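Local coordinates for protein oxaloacetate acetyl hydrolase (Cryphonectria parasitica, PDB 3LYE) that is an enzyme of the phosphoenolpyruvate phosphomutase family, built on a TIM-barrel type of fold and found here with bound calcium ions, at residues A[97-110]-A[147-159]. Residues are numbered along the deposited sequence; the frame is centred on the assembly and turned at random.
Sequences TGYGGPIMVARTVE and VRIRAAVATKRRL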
ATOM      1  N   THR A  97      14.343  13.171  -6.825  1.00  9.39           N
ATOM      2  CA  THR A  97      14.097  14.221  -7.778  1.00 10.62           C
ATOM      3  C   THR A  97      12.597  14.604  -7.808  1.00 11.62           C
ATOM      4  O   THR A  97      12.165  15.408  -8.642  1.00 11.66           O
ATOM      5  CB  THR A  97      14.494  13.832  -9.192  1.00 16.34           C
ATOM      6  OG1 THR A  97      13.644  12.784  -9.605  1.00 18.63           O
ATOM      7  CG2 THR A  97      15.935  13.341  -9.310  1.00 16.89           C
ATOM      8  N   GLY A  98      11.812  14.090  -6.864  1.00  9.57           N
ATOM      9  CA  GLY A  98      10.401  14.398  -6.851  1.00  9.91           C
ATOM     10  C   GLY A  98       9.542  13.394  -7.584  1.00 11.18           C
ATOM     11  O   GLY A  98       8.345  13.593  -7.697  1.00 11.97           O
ATOM     12  N   TYR A  99      10.164  12.366  -8.151  1.00 11.07           N
ATOM     13  CA  TYR A  99       9.455  11.264  -8.806  1.00 11.31           C
ATOM     14  C   TYR A  99       8.689  11.551 -10.068  1.00 11.65           C
ATOM     15  O   TYR A  99       7.809  10.807 -10.437  1.00 15.29           O
ATOM     16  CB  TYR A  99       8.568  10.512  -7.740  1.00 12.37           C
ATOM     17  CG  TYR A  99       9.354  10.276  -6.468  1.00  9.87           C
ATOM     18  CD1 TYR A  99       9.080  10.974  -5.322  1.00 10.48           C
ATOM     19  CD2 TYR A  99      10.462   9.421  -6.460  1.00 10.26           C
ATOM     20  CE1 TYR A  99       9.865  10.854  -4.181  1.00 10.53           C
ATOM     21  CE2 TYR A  99      11.248   9.288  -5.315  1.00  9.82           C
ATOM     22  CZ  TYR A  99      10.954  10.034  -4.199  1.00 10.37           C
ATOM     23  OH  TYR A  99      11.739   9.994  -3.093  1.00 11.54           O
ATOM     24  N   GLY A 100       9.068  12.608 -10.741  1.00 11.03           N
ATOM     25  CA  GLY A 100       8.433  12.988 -11.986  1.00 11.10           C
ATOM     26  C   GLY A 100       8.634  14.477 -12.271  1.00 12.17           C
ATOM     27  O   GLY A 100       9.564  15.103 -11.762  1.00 13.63           O
ATOM     28  N   GLY A 101       7.758  15.036 -13.095  1.00 12.48           N
ATOM     29  CA  GLY A 101       7.784  16.441 -13.451  1.00 12.29           C
ATOM     30  C   GLY A 101       7.238  17.233 -12.273  1.00 11.45           C
ATOM     31  O   GLY A 101       6.950  16.708 -11.196  1.00 10.95           O
ATOM     32  N   PRO A 102       7.051  18.530 -12.468  1.00 10.89           N
ATOM     33  CA  PRO A 102       6.561  19.405 -11.399  1.00 11.54           C
ATOM     34  C   PRO A 102       5.278  18.960 -10.735  1.00 11.10           C
ATOM     35  O   PRO A 102       5.121  19.194  -9.549  1.00 10.64           O
ATOM     36  CB  PRO A 102       6.417  20.762 -12.081  1.00 13.09           C
ATOM     37  CG  PRO A 102       6.734  20.576 -13.468  1.00 14.02           C
ATOM     38  CD  PRO A 102       7.257  19.252 -13.748  1.00 10.96           C
ATOM     39  N   ILE A 103       4.379  18.348 -11.480  1.00 11.10           N
ATOM     40  CA  ILE A 103       3.150  17.873 -10.857  1.00 10.01           C
ATOM     41  C   ILE A 103       3.472  16.854  -9.757  1.00 10.12           C
ATOM     42  O   ILE A 103       2.870  16.869  -8.695  1.00  9.90           O
ATOM     43  CB  ILE A 103       2.215  17.299 -11.895  1.00 10.68           C
ATOM     44  CG1 ILE A 103       1.681  18.432 -12.786  1.00 12.54           C
ATOM     45  CG2 ILE A 103       1.095  16.508 -11.251  1.00 11.61           C
ATOM     46  CD1 ILE A 103       1.009  17.934 -14.033  1.00 13.56           C
ATOM     47  N   MET A 104       4.441  15.995 -10.049  1.00  9.83           N
ATOM     48  CA  MET A 104       4.871  14.975  -9.092  1.00  9.24           C
ATOM     49  C   MET A 104       5.726  15.554  -7.972  1.00  9.10           C
ATOM     50  O   MET A 104       5.631  15.106  -6.839  1.00  8.90           O
ATOM     51  CB  MET A 104       5.561  13.825  -9.806  1.00  9.61           C
ATOM     52  CG  MET A 104       4.606  12.842 -10.454  1.00 13.55           C
ATOM     53  SD  MET A 104       3.439  12.068  -9.326  1.00 13.17           S
ATOM     54  CE  MET A 104       4.551  11.351  -8.134  1.00 15.73           C
ATOM     55  N   VAL A 105       6.554  16.550  -8.279  1.00  9.20           N
ATOM     56  CA  VAL A 105       7.358  17.190  -7.247  1.00  8.82           C
ATOM     57  C   VAL A 105       6.404  17.774  -6.208  1.00  8.82           C
ATOM     58  O   VAL A 105       6.573  17.633  -5.015  1.00  9.01           O
ATOM     59  CB  VAL A 105       8.260  18.263  -7.818  1.00  9.37           C
ATOM     60  CG1 VAL A 105       8.937  19.026  -6.703  1.00 10.34           C
ATOM     61  CG2 VAL A 105       9.280  17.660  -8.785  1.00 10.46           C
ATOM     62  N   ALA A 106       5.411  18.516  -6.699  1.00  9.01           N
ATOM     63  CA  ALA A 106       4.412  19.123  -5.834  1.00  8.78           C
ATOM     64  C   ALA A 106       3.646  18.077  -5.033  1.00  8.01           C
ATOM     65  O   ALA A 106       3.440  18.236  -3.833  1.00  9.78           O
ATOM     66  CB  ALA A 106       3.448  19.958  -6.658  1.00  9.20           C
ATOM     67  N   ARG A 107       3.229  17.002  -5.692  1.00  8.09           N
ATOM     68  CA  ARG A 107       2.505  15.928  -5.011  1.00  7.42           C
ATOM     69  C   ARG A 107       3.354  15.347  -3.883  1.00  7.60           C
ATOM     70  O   ARG A 107       2.869  15.099  -2.815  1.00  8.63           O
ATOM     71  CB  ARG A 107       2.149  14.845  -6.024  1.00  8.65           C
ATOM     72  CG  ARG A 107       1.323  13.727  -5.415  1.00  9.14           C
ATOM     73  CD  ARG A 107       0.818  12.814  -6.524  1.00 10.14           C
ATOM     74  NE  ARG A 107       0.060  11.669  -6.016  1.00 13.30           N
ATOM     75  CZ  ARG A 107      -1.213  11.735  -5.633  1.00 14.68           C
ATOM     76  NH1 ARG A 107      -1.890  12.863  -5.732  1.00 14.44           N
ATOM     77  NH2 ARG A 107      -1.802  10.656  -5.128  1.00 17.21           N
ATOM     78  N   THR A 108       4.638  15.145  -4.155  1.00  8.37           N
ATOM     79  CA  THR A 108       5.553  14.594  -3.174  1.00  8.08           C
ATOM     80  C   THR A 108       5.660  15.513  -1.959  1.00  8.48           C
ATOM     81  O   THR A 108       5.551  15.067  -0.824  1.00  8.49           O
ATOM     82  CB  THR A 108       6.943  14.361  -3.812  1.00  8.62           C
ATOM     83  OG1 THR A 108       6.842  13.388  -4.872  1.00  9.24           O
ATOM     84  CG2 THR A 108       7.928  13.853  -2.775  1.00  9.00           C
ATOM     85  N   VAL A 109       5.879  16.810  -2.197  1.00  7.75           N
ATOM     86  CA  VAL A 109       5.994  17.733  -1.101  1.00  7.81           C
ATOM     87  C   VAL A 109       4.685  17.762  -0.308  1.00  8.39           C
ATOM     88  O   VAL A 109       4.720  17.762   0.914  1.00  8.53           O
ATOM     89  CB  VAL A 109       6.433  19.148  -1.605  1.00  9.10           C
ATOM     90  CG1 VAL A 109       6.370  20.152  -0.443  1.00  9.19           C
ATOM     91  CG2 VAL A 109       7.833  19.071  -2.188  1.00  9.10           C
ATOM     92  N   GLU A 110       3.547  17.814  -1.002  1.00  7.66           N
ATOM     93  CA  GLU A 110       2.269  17.857  -0.315  1.00  7.80           C
ATOM     94  C   GLU A 110       2.095  16.618   0.549  1.00  8.74           C
ATOM     95  O   GLU A 110       1.641  16.720   1.683  1.00  9.09           O
ATOM     96  CB  GLU A 110       1.196  17.947  -1.370  1.00  9.57           C
ATOM     97  CG  GLU A 110      -0.219  17.867  -0.881  1.00 13.23           C
ATOM     98  CD  GLU A 110      -1.180  17.939  -2.048  1.00 25.63           C
ATOM     99  OE1 GLU A 110      -0.848  17.379  -3.136  1.00 32.06           O
ATOM    100  OE2 GLU A 110      -2.243  18.547  -1.878  1.00 27.50           O
ATOM    101  N   VAL A 147      12.973  24.288 -11.983  1.00 12.48           N
ATOM    102  CA  VAL A 147      11.557  23.956 -12.165  1.00 12.23           C
ATOM    103  C   VAL A 147      11.167  23.067 -10.950  1.00 12.47           C
ATOM    104  O   VAL A 147      10.097  23.228 -10.364  1.00 13.07           O
ATOM    105  CB  VAL A 147      11.301  23.205 -13.492  1.00 14.62           C
ATOM    106  CG1 VAL A 147       9.920  22.596 -13.493  1.00 14.22           C
ATOM    107  CG2 VAL A 147      11.435  24.152 -14.648  1.00 15.28           C
ATOM    108  N   ARG A 148      12.025  22.108 -10.598  1.00 11.43           N
ATOM    109  CA  ARG A 148      11.744  21.234  -9.458  1.00 12.20           C
ATOM    110  C   ARG A 148      11.699  22.041  -8.162  1.00 11.00           C
ATOM    111  O   ARG A 148      10.747  21.921  -7.363  1.00 11.02           O
ATOM    112  CB  ARG A 148      12.782  20.062  -9.383  1.00 12.67           C
ATOM    113  CG  ARG A 148      12.862  19.358 -10.790  1.00 16.65           C
ATOM    114  CD  ARG A 148      13.049  17.885 -11.090  1.00 26.01           C
ATOM    115  NE  ARG A 148      14.393  17.544 -10.928  1.00 22.92           N
ATOM    116  CZ  ARG A 148      15.170  16.562 -11.443  1.00 18.54           C
ATOM    117  NH1 ARG A 148      14.971  15.798 -12.550  1.00 18.47           N
ATOM    118  NH2 ARG A 148      16.326  16.498 -10.843  1.00 17.78           N
ATOM    119  N   ILE A 149      12.687  22.899  -7.944  1.00 10.94           N
ATOM    120  CA  ILE A 149      12.718  23.672  -6.722  1.00 10.34           C
ATOM    121  C   ILE A 149      11.475  24.574  -6.630  1.00 10.03           C
ATOM    122  O   ILE A 149      10.827  24.650  -5.591  1.00 10.26           O
ATOM    123  CB  ILE A 149      14.004  24.499  -6.607  1.00 10.89           C
ATOM    124  CG1 ILE A 149      15.255  23.601  -6.601  1.00 11.69           C
ATOM    125  CG2 ILE A 149      13.971  25.351  -5.370  1.00 11.25           C
ATOM    126  CD1 ILE A 149      15.330  22.659  -5.439  1.00 12.97           C
ATOM    127  N   ARG A 150      11.145  25.239  -7.723  1.00 10.41           N
ATOM    128  CA  ARG A 150      10.000  26.133  -7.773  1.00 11.35           C
ATOM    129  C   ARG A 150       8.715  25.427  -7.415  1.00 11.63           C
ATOM    130  O   ARG A 150       7.894  25.953  -6.669  1.00 11.44           O
ATOM    131  CB  ARG A 150       9.895  26.707  -9.213  1.00 14.04           C
ATOM    132  CG  ARG A 150       9.151  27.949  -9.449  1.00 19.82           C
ATOM    133  CD  ARG A 150       9.425  28.503 -10.864  1.00 17.40           C
ATOM    134  NE  ARG A 150      10.801  28.963 -11.044  1.00 17.79           N
ATOM    135  CZ  ARG A 150      11.638  28.554 -11.994  1.00 17.41           C
ATOM    136  NH1 ARG A 150      11.285  27.666 -12.900  1.00 15.93           N
ATOM    137  NH2 ARG A 150      12.860  29.048 -12.038  1.00 19.88           N
ATOM    138  N   ALA A 151       8.518  24.249  -7.990  1.00 10.32           N
ATOM    139  CA  ALA A 151       7.314  23.481  -7.702  1.00  9.99           C
ATOM    140  C   ALA A 151       7.213  23.131  -6.215  1.00  9.79           C
ATOM    141  O   ALA A 151       6.159  23.221  -5.601  1.00 10.32           O
ATOM    142  CB  ALA A 151       7.251  22.231  -8.572  1.00  9.90           C
ATOM    143  N   ALA A 152       8.331  22.710  -5.642  1.00  8.78           N
ATOM    144  CA  ALA A 152       8.394  22.346  -4.249  1.00  8.65           C
ATOM    145  C   ALA A 152       8.112  23.521  -3.317  1.00  8.43           C
ATOM    146  O   ALA A 152       7.297  23.402  -2.393  1.00  9.48           O
ATOM    147  CB  ALA A 152       9.733  21.706  -3.942  1.00  9.43           C
ATOM    148  N   VAL A 153       8.753  24.658  -3.550  1.00  9.08           N
ATOM    149  CA  VAL A 153       8.574  25.838  -2.742  1.00  8.83           C
ATOM    150  C   VAL A 153       7.141  26.343  -2.849  1.00  9.19           C
ATOM    151  O   VAL A 153       6.523  26.699  -1.844  1.00 10.40           O
ATOM    152  CB  VAL A 153       9.583  26.921  -3.134  1.00  9.95           C
ATOM    153  CG1 VAL A 153       9.250  28.253  -2.464  1.00  9.95           C
ATOM    154  CG2 VAL A 153      10.959  26.506  -2.748  1.00 11.37           C
ATOM    155  N   ALA A 154       6.598  26.401  -4.056  1.00  9.77           N
ATOM    156  CA  ALA A 154       5.226  26.877  -4.195  1.00  9.25           C
ATOM    157  C   ALA A 154       4.274  26.015  -3.388  1.00 10.34           C
ATOM    158  O   ALA A 154       3.283  26.533  -2.843  1.00 10.59           O
ATOM    159  CB  ALA A 154       4.799  26.913  -5.652  1.00  9.85           C
ATOM    160  N   THR A 155       4.519  24.705  -3.370  1.00  9.41           N
ATOM    161  CA  THR A 155       3.659  23.813  -2.615  1.00  9.10           C
ATOM    162  C   THR A 155       3.717  24.064  -1.117  1.00  9.93           C
ATOM    163  O   THR A 155       2.670  24.159  -0.459  1.00  9.95           O
ATOM    164  CB  THR A 155       4.018  22.351  -2.881  1.00 10.30           C
ATOM    165  OG1 THR A 155       3.862  22.064  -4.265  1.00 12.15           O
ATOM    166  CG2 THR A 155       3.116  21.383  -2.101  1.00 10.92           C
ATOM    167  N   LYS A 156       4.920  24.175  -0.580  1.00  9.70           N
ATOM    168  CA  LYS A 156       5.049  24.412   0.853  1.00  8.95           C
ATOM    169  C   LYS A 156       4.387  25.731   1.230  1.00 10.55           C
ATOM    170  O   LYS A 156       3.761  25.830   2.281  1.00 10.94           O
ATOM    171  CB  LYS A 156       6.481  24.255   1.343  1.00 12.56           C
ATOM    172  CG  LYS A 156       7.425  25.353   1.117  1.00 13.99           C
ATOM    173  CD  LYS A 156       8.903  24.933   1.213  1.00 16.08           C
ATOM    174  CE  LYS A 156       9.904  26.100   1.154  1.00 18.53           C
ATOM    175  NZ  LYS A 156      10.130  26.861   2.458  1.00 19.11           N
ATOM    176  N   ARG A 157       4.485  26.740   0.363  1.00  9.76           N
ATOM    177  CA  ARG A 157       3.853  28.026   0.626  1.00 10.73           C
ATOM    178  C   ARG A 157       2.323  27.933   0.554  1.00 11.55           C
ATOM    179  O   ARG A 157       1.613  28.470   1.433  1.00 13.27           O
ATOM    180  CB  ARG A 157       4.356  29.049  -0.375  1.00 12.25           C
ATOM    181  CG  ARG A 157       5.753  29.493  -0.056  1.00 13.89           C
ATOM    182  CD  ARG A 157       6.327  30.486  -1.089  1.00 16.96           C
ATOM    183  NE  ARG A 157       5.386  31.570  -1.455  1.00 21.83           N
ATOM    184  CZ  ARG A 157       5.149  32.665  -0.740  1.00 22.63           C
ATOM    185  NH1 ARG A 157       4.253  33.544  -1.166  1.00 20.77           N
ATOM    186  NH2 ARG A 157       5.799  32.894   0.393  1.00 24.73           N
ATOM    187  N   ARG A 158       1.789  27.246  -0.457  1.00 10.71           N
ATOM    188  CA  ARG A 158       0.335  27.094  -0.624  1.00 11.58           C
ATOM    189  C   ARG A 158      -0.268  26.385   0.583  1.00 12.25           C
ATOM    190  O   ARG A 158      -1.381  26.705   1.030  1.00 13.31           O
ATOM    191  CB  ARG A 158       0.111  26.309  -1.913  1.00 14.73           C
ATOM    192  CG  ARG A 158      -1.254  25.952  -2.325  1.00 18.88           C
ATOM    193  CD  ARG A 158      -1.221  25.583  -3.855  1.00 19.61           C
ATOM    194  NE  ARG A 158      -0.455  24.354  -4.127  1.00 20.81           N
ATOM    195  CZ  ARG A 158       0.664  24.192  -4.864  1.00 22.68           C
ATOM    196  NH1 ARG A 158       1.310  25.161  -5.505  1.00 23.04           N
ATOM    197  NH2 ARG A 158       1.152  22.964  -4.973  1.00 23.36           N
ATOM    198  N   LEU A 159       0.483  25.457   1.151  1.00 10.91           N
ATOM    199  CA  LEU A 159       0.023  24.690   2.319  1.00 12.10           C
ATOM    200  C   LEU A 159       0.334  25.364   3.652  1.00 13.36           C
ATOM    201  O   LEU A 159       0.114  24.754   4.700  1.00 14.62           O
ATOM    202  CB  LEU A 159       0.601  23.279   2.270  1.00 11.51           C
ATOM    203  CG  LEU A 159       0.143  22.530   1.031  1.00 11.37           C
ATOM    204  CD1 LEU A 159       0.773  21.135   0.973  1.00 12.24           C
ATOM    205  CD2 LEU A 159      -1.341  22.401   0.898  1.00 12.87           C
TER
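Val105 and Val109, one turn apart on helix 102-110, close on the methyl of Ala152 in helix 147-158. Val105 sets CG1 against Arg148 O and Ala152, because its CG1 stands anti to the backbone N (chi1 172°). Val109 repeats that rotamer, and its CG2 meets Ala152 CB at 3.7 Å. Small residues permit the close spacing here: the CA atoms of Ala106 and Ala152 are 5.4 Å apart and the two axes 8.1 Å at closest approach. Thr155 suits the apolar seam since its hydroxyl is satisfied within its own helix: OG1 donates to Ala151 O at 2.9 Å, on the opposite face of that carbonyl from the amide of Thr155. Thr155 OG1 also lies against the Ala106 methyl (OG1 to CB, 3.2 Å), while CG2 turns toward the backbone of Glu110.

Both helices belong to the outer layer of a TIM-type barrel, following neighbouring parallel strands 91-94 and 119-122, and run in roughly the same direction, 39° apart. Val105 and Ala152 touch Leu122, and Ala152 also Leu165, so this side of the pair packs on strands 119-122 and 164-169.

Toward the loop after strand 91-94, Arg148 reaches Thr97 through bends at chi2 and chi3. This sets the guanidinium face against Thr97, whose CB lies 3.6 Å above the centre of the plane; NH2 donates to the carbonyls of Glu123 and Gln125. Pro102, well placed in the first turn of its helix, meets Val147 CG1 and the Ala151 methyl with its ring. A second subunit covers this edge, packing on Pro102, Ala106 and Glu110. At the far end Glu110 crosses Leu159 at about a right angle, using its aliphatic CB and CG. Packing is looser at the exposed Arg158, which brings just NH2 near Ala106.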